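Side-chain contacts in glycoside transferase (Listeria monocytogenes, PDB 6R2M), which is an extracellular glycoside hydrolase linked to exopolysaccharide, and may have transferase activity: residues Q235-L238 with A239-K243; N259-T262 with A263-A266. All blocks are in the same frame, centred on the assembly; numbering follows the deposited sequence.

Interaction 1 (Q235-L238 with A239-K243)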
loop_
_atom_site.group_PDB
_atom_site.type_symbol
_atom_site.label_atom_id
_atom_site.label_comp_id
_atom_site.label_asym_id
_atom_site.label_seq_id
_atom_site.Cartn_x
_atom_site.Cartn_y
_atom_site.Cartn_z
ATOM N N GLN A 235 8.181 17.760 9.720
ATOM C CA GLN A 235 8.143 18.386 11.037
ATOM C C GLN A 235 7.784 19.861 10.939
ATOM O O GLN A 235 6.985 20.367 11.740
ATOM C CB GLN A 235 9.484 18.192 11.748
ATOM C CG GLN A 235 9.687 16.769 12.266
ATOM C CD GLN A 235 11.094 16.528 12.773
ATOM O OE1 GLN A 235 11.945 17.416 12.716
ATOM N NE2 GLN A 235 11.348 15.319 13.272
ATOM N N THR A 236 8.353 20.573 9.961
ATOM C CA THR A 236 8.105 22.010 9.882
ATOM C C THR A 236 6.703 22.318 9.360
ATOM O O THR A 236 6.102 23.322 9.764
ATOM C CB THR A 236 9.168 22.696 9.019
ATOM O OG1 THR A 236 9.101 22.210 7.667
ATOM C CG2 THR A 236 10.561 22.445 9.582
ATOM N N GLU A 237 6.154 21.469 8.487
ATOM C CA GLU A 237 4.759 21.629 8.081
ATOM C C GLU A 237 3.826 21.446 9.272
ATOM O O GLU A 237 2.931 22.267 9.510
ATOM C CB GLU A 237 4.406 20.631 6.971
ATOM C CG GLU A 237 4.900 21.018 5.591
ATOM C CD GLU A 237 4.293 22.324 5.106
ATOM O OE1 GLU A 237 3.151 22.323 4.578
ATOM O OE2 GLU A 237 4.967 23.362 5.268
ATOM N N LEU A 238 4.029 20.376 10.048
ATOM C CA LEU A 238 3.165 20.144 11.207
ATOM C C LEU A 238 3.288 21.273 12.225
ATOM O O LEU A 238 2.281 21.743 12.775
ATOM C CB LEU A 238 3.514 18.808 11.850
ATOM C CG LEU A 238 2.839 17.594 11.224
ATOM C CD1 LEU A 238 3.327 16.339 11.933
ATOM C CD2 LEU A 238 1.312 17.707 11.290
ATOM N N ALA A 239 4.514 21.727 12.484
ATOM C CA ALA A 239 4.717 22.781 13.475
ATOM C C ALA A 239 4.121 24.106 13.021
ATOM O O ALA A 239 3.565 24.853 13.839
ATOM C CB ALA A 239 6.208 22.942 13.764
ATOM N N SER A 240 4.230 24.429 11.735
ATOM C CA SER A 240 3.796 25.747 11.286
ATOM C C SER A 240 2.330 25.783 10.886
ATOM O O SER A 240 1.673 26.813 11.070
ATOM C CB SER A 240 4.662 26.233 10.115
ATOM O OG SER A 240 4.519 25.401 8.973
ATOM N N LYS A 241 1.793 24.677 10.369
ATOM C CA LYS A 241 0.436 24.649 9.852
ATOM C C LYS A 241 -0.487 23.709 10.605
ATOM O O LYS A 241 -1.709 23.824 10.452
ATOM C CB LYS A 241 0.440 24.259 8.367
ATOM C CG LYS A 241 1.252 25.225 7.501
ATOM C CD LYS A 241 1.587 24.641 6.148
ATOM C CE LYS A 241 2.595 25.521 5.409
ATOM N NZ LYS A 241 2.716 25.142 3.970
ATOM N N GLY A 242 0.048 22.800 11.413
ATOM C CA GLY A 242 -0.794 21.802 12.036
ATOM C C GLY A 242 -1.407 20.828 11.061
ATOM O O GLY A 242 -2.397 20.170 11.389
ATOM N N LYS A 243 -0.844 20.723 9.861
ATOM C CA LYS A 243 -1.353 19.862 8.803
ATOM C C LYS A 243 -0.185 19.446 7.927
ATOM O O LYS A 243 0.873 20.081 7.925
ATOM C CB LYS A 243 -2.392 20.556 7.915
ATOM C CG LYS A 243 -3.634 21.075 8.611
ATOM C CD LYS A 243 -4.511 21.802 7.594
ATOM C CE LYS A 243 -5.798 22.291 8.218
ATOM N NZ LYS A 243 -6.671 22.907 7.184
#
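Glu-237 and Lys-241, one helical turn apart, form a salt bridge. The two chains run alongside each other in one direction. The bend of Glu-237 at chi2 (-62°) turns its carboxylate along the stretched Lys-241 chain, close to NZ. Lys-241 NZ bonds Glu-237 OE1 at 2.9 Å, on the syn lone pair of that oxygen. A weaker bond joins Lys-241 NZ to Glu-237 OE2 at 3.1 Å. Tyr-248 OH is a second partner of OE1.

Ser-240 folds its hydroxyl back onto the helix. Its chi1 of 64° tucks OG over the main chain. It donates to Thr-236 O at 2.7 Å. Ser-240 N reaches the same Thr-236 O at 2.9 Å, from the opposite face of the carbonyl plane.

The helix ends here. Lys-241 N still bonds Glu-237 O at 2.8 Å. Gly-242 N bonds Leu-238 O at 2.8 Å, but from above the carbonyl plane. Gly-242, the first residue past the helix, turns to positive phi (67°), and its bond to Leu-238 O is that of an alpha-L motif.

This is the C-terminal end of helix 228-241. Leu-238 packs against helix 278-290 and Phe-272 of helix 262-274. Tyr-248 belongs to strand 247-249.

Interaction 2 (N259-T262 with A263-A266)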
loop_
_atom_site.group_PDB
_atom_site.type_symbol
_atom_site.label_atom_id
_atom_site.label_comp_id
_atom_site.label_asym_id
_atom_site.label_seq_id
_atom_site.Cartn_x
_atom_site.Cartn_y
_atom_site.Cartn_z
ATOM N N ASN A 259 -6.106 21.036 0.092
ATOM C CA ASN A 259 -6.685 19.712 0.287
ATOM C C ASN A 259 -5.772 18.826 1.131
ATOM O O ASN A 259 -4.548 18.800 0.950
ATOM C CB ASN A 259 -6.947 19.039 -1.065
ATOM C CG ASN A 259 -8.124 19.644 -1.796
ATOM O OD1 ASN A 259 -8.682 20.656 -1.366
ATOM N ND2 ASN A 259 -8.494 19.041 -2.923
ATOM N N GLU A 260 -6.371 18.108 2.063
ATOM C CA GLU A 260 -5.664 17.100 2.841
ATOM C C GLU A 260 -6.029 15.713 2.323
ATOM O O GLU A 260 -7.012 15.538 1.601
ATOM C CB GLU A 260 -6.003 17.232 4.325
ATOM C CG GLU A 260 -5.380 18.461 4.986
ATOM C CD GLU A 260 -6.057 18.822 6.311
ATOM O OE1 GLU A 260 -7.100 19.506 6.268
ATOM O OE2 GLU A 260 -5.567 18.398 7.388
ATOM N N SER A 261 -5.213 14.723 2.688
ATOM C CA SER A 261 -5.395 13.350 2.230
ATOM C C SER A 261 -5.505 12.418 3.423
ATOM O O SER A 261 -4.637 12.423 4.300
ATOM C CB SER A 261 -4.237 12.897 1.346
ATOM O OG SER A 261 -4.148 11.467 1.329
ATOM N N THR A 262 -6.579 11.621 3.452
ATOM C CA THR A 262 -6.719 10.615 4.500
ATOM C C THR A 262 -5.543 9.645 4.493
ATOM O O THR A 262 -4.951 9.361 5.542
ATOM C CB THR A 262 -8.041 9.878 4.320
ATOM O OG1 THR A 262 -9.116 10.804 4.495
ATOM C CG2 THR A 262 -8.176 8.771 5.348
ATOM N N ALA A 263 -5.181 9.129 3.310
ATOM C CA ALA A 263 -4.082 8.170 3.244
ATOM C C ALA A 263 -2.770 8.782 3.728
ATOM O O ALA A 263 -1.983 8.108 4.402
ATOM C CB ALA A 263 -3.938 7.621 1.825
ATOM N N VAL A 264 -2.534 10.061 3.421
ATOM C CA VAL A 264 -1.321 10.732 3.885
ATOM C C VAL A 264 -1.257 10.742 5.402
ATOM O O VAL A 264 -0.209 10.471 5.993
ATOM C CB VAL A 264 -1.236 12.152 3.306
ATOM C CG1 VAL A 264 -0.169 12.948 4.062
ATOM C CG2 VAL A 264 -0.877 12.061 1.838
ATOM N N TYR A 265 -2.379 11.028 6.067
ATOM C CA TYR A 265 -2.329 11.005 7.529
ATOM C C TYR A 265 -2.204 9.589 8.077
ATOM O O TYR A 265 -1.556 9.390 9.116
ATOM C CB TYR A 265 -3.559 11.696 8.109
ATOM C CG TYR A 265 -3.488 13.203 7.971
ATOM C CD1 TYR A 265 -2.316 13.886 8.284
ATOM C CD2 TYR A 265 -4.590 13.938 7.547
ATOM C CE1 TYR A 265 -2.232 15.270 8.156
ATOM C CE2 TYR A 265 -4.524 15.336 7.430
ATOM C CZ TYR A 265 -3.335 15.987 7.739
ATOM O OH TYR A 265 -3.265 17.360 7.628
ATOM N N ALA A 266 -2.797 8.593 7.410
ATOM C CA ALA A 266 -2.596 7.217 7.858
ATOM C C ALA A 266 -1.127 6.824 7.756
ATOM O O ALA A 266 -0.549 6.267 8.704
ATOM C CB ALA A 266 -3.467 6.260 7.041
#
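Tyr-265 OH donates to Glu-260 OE2 at 2.5 Å, a short bond. The carboxylate meets the ring at its edge, close to the ring plane, and the two planes stand 89° apart. OE2 receives the phenol on its anti lone pair. The same oxygen forms a salt bridge with Lys-290 of helix 278-290. Tyr-265 OH in turn accepts from Val-244 N, so the hydroxyl is held both as donor and as acceptor.

Ser-261 is the N-cap of the helix that follows. Its OG swings anti to the backbone N (chi1 158°) and comes in front of the first turn. There it accepts from Val-264 N at 3.0 Å, in a nearly straight bond. Ser-261 CB lies against Val-264 CG2 at 3.5 Å, a tight carbon contact. Ala-263 N finds an acceptor in Asp-303 OD1 of helix 301-312.

The regular helical bonds start at once. Tyr-265 N donates to Ser-261 O at 3.2 Å, and Ala-266 N to Thr-262 O at 3.0 Å. The early amides of helix 262-274 are thus supplied by a side-chain cap, a neighbouring aspartate and the main chain. The arrangement is a serine N-cap at a loop-to-helix junction.

Overall arrangement
Interaction 1 closes helix 228-241 at its C-terminus; interaction 2 opens the next one, helix 262-274, at its N-terminus. Their centres lie about 14 Å apart. Interaction 1 is partly buried, its centre about 25 Å from the centre of the chain, with four residues exposed, among them Ser-240 and Lys-241. Interaction 2 is buried, its centre about 14 Å from the chain's centre. Each uses a serine hydroxyl, but Ser-240 OG donates to a carbonyl while Ser-261 OG accepts from an amide. A lysine-glutamate pair marks the outer contact, a phenol-carboxylate bond the inner. Both pack on helix 278-290. They also touch directly: Lys-243 CB lies 3.3 Å from Tyr-265 OH, and Lys-243 NZ makes a long, weak ion pair with Glu-260 OE1.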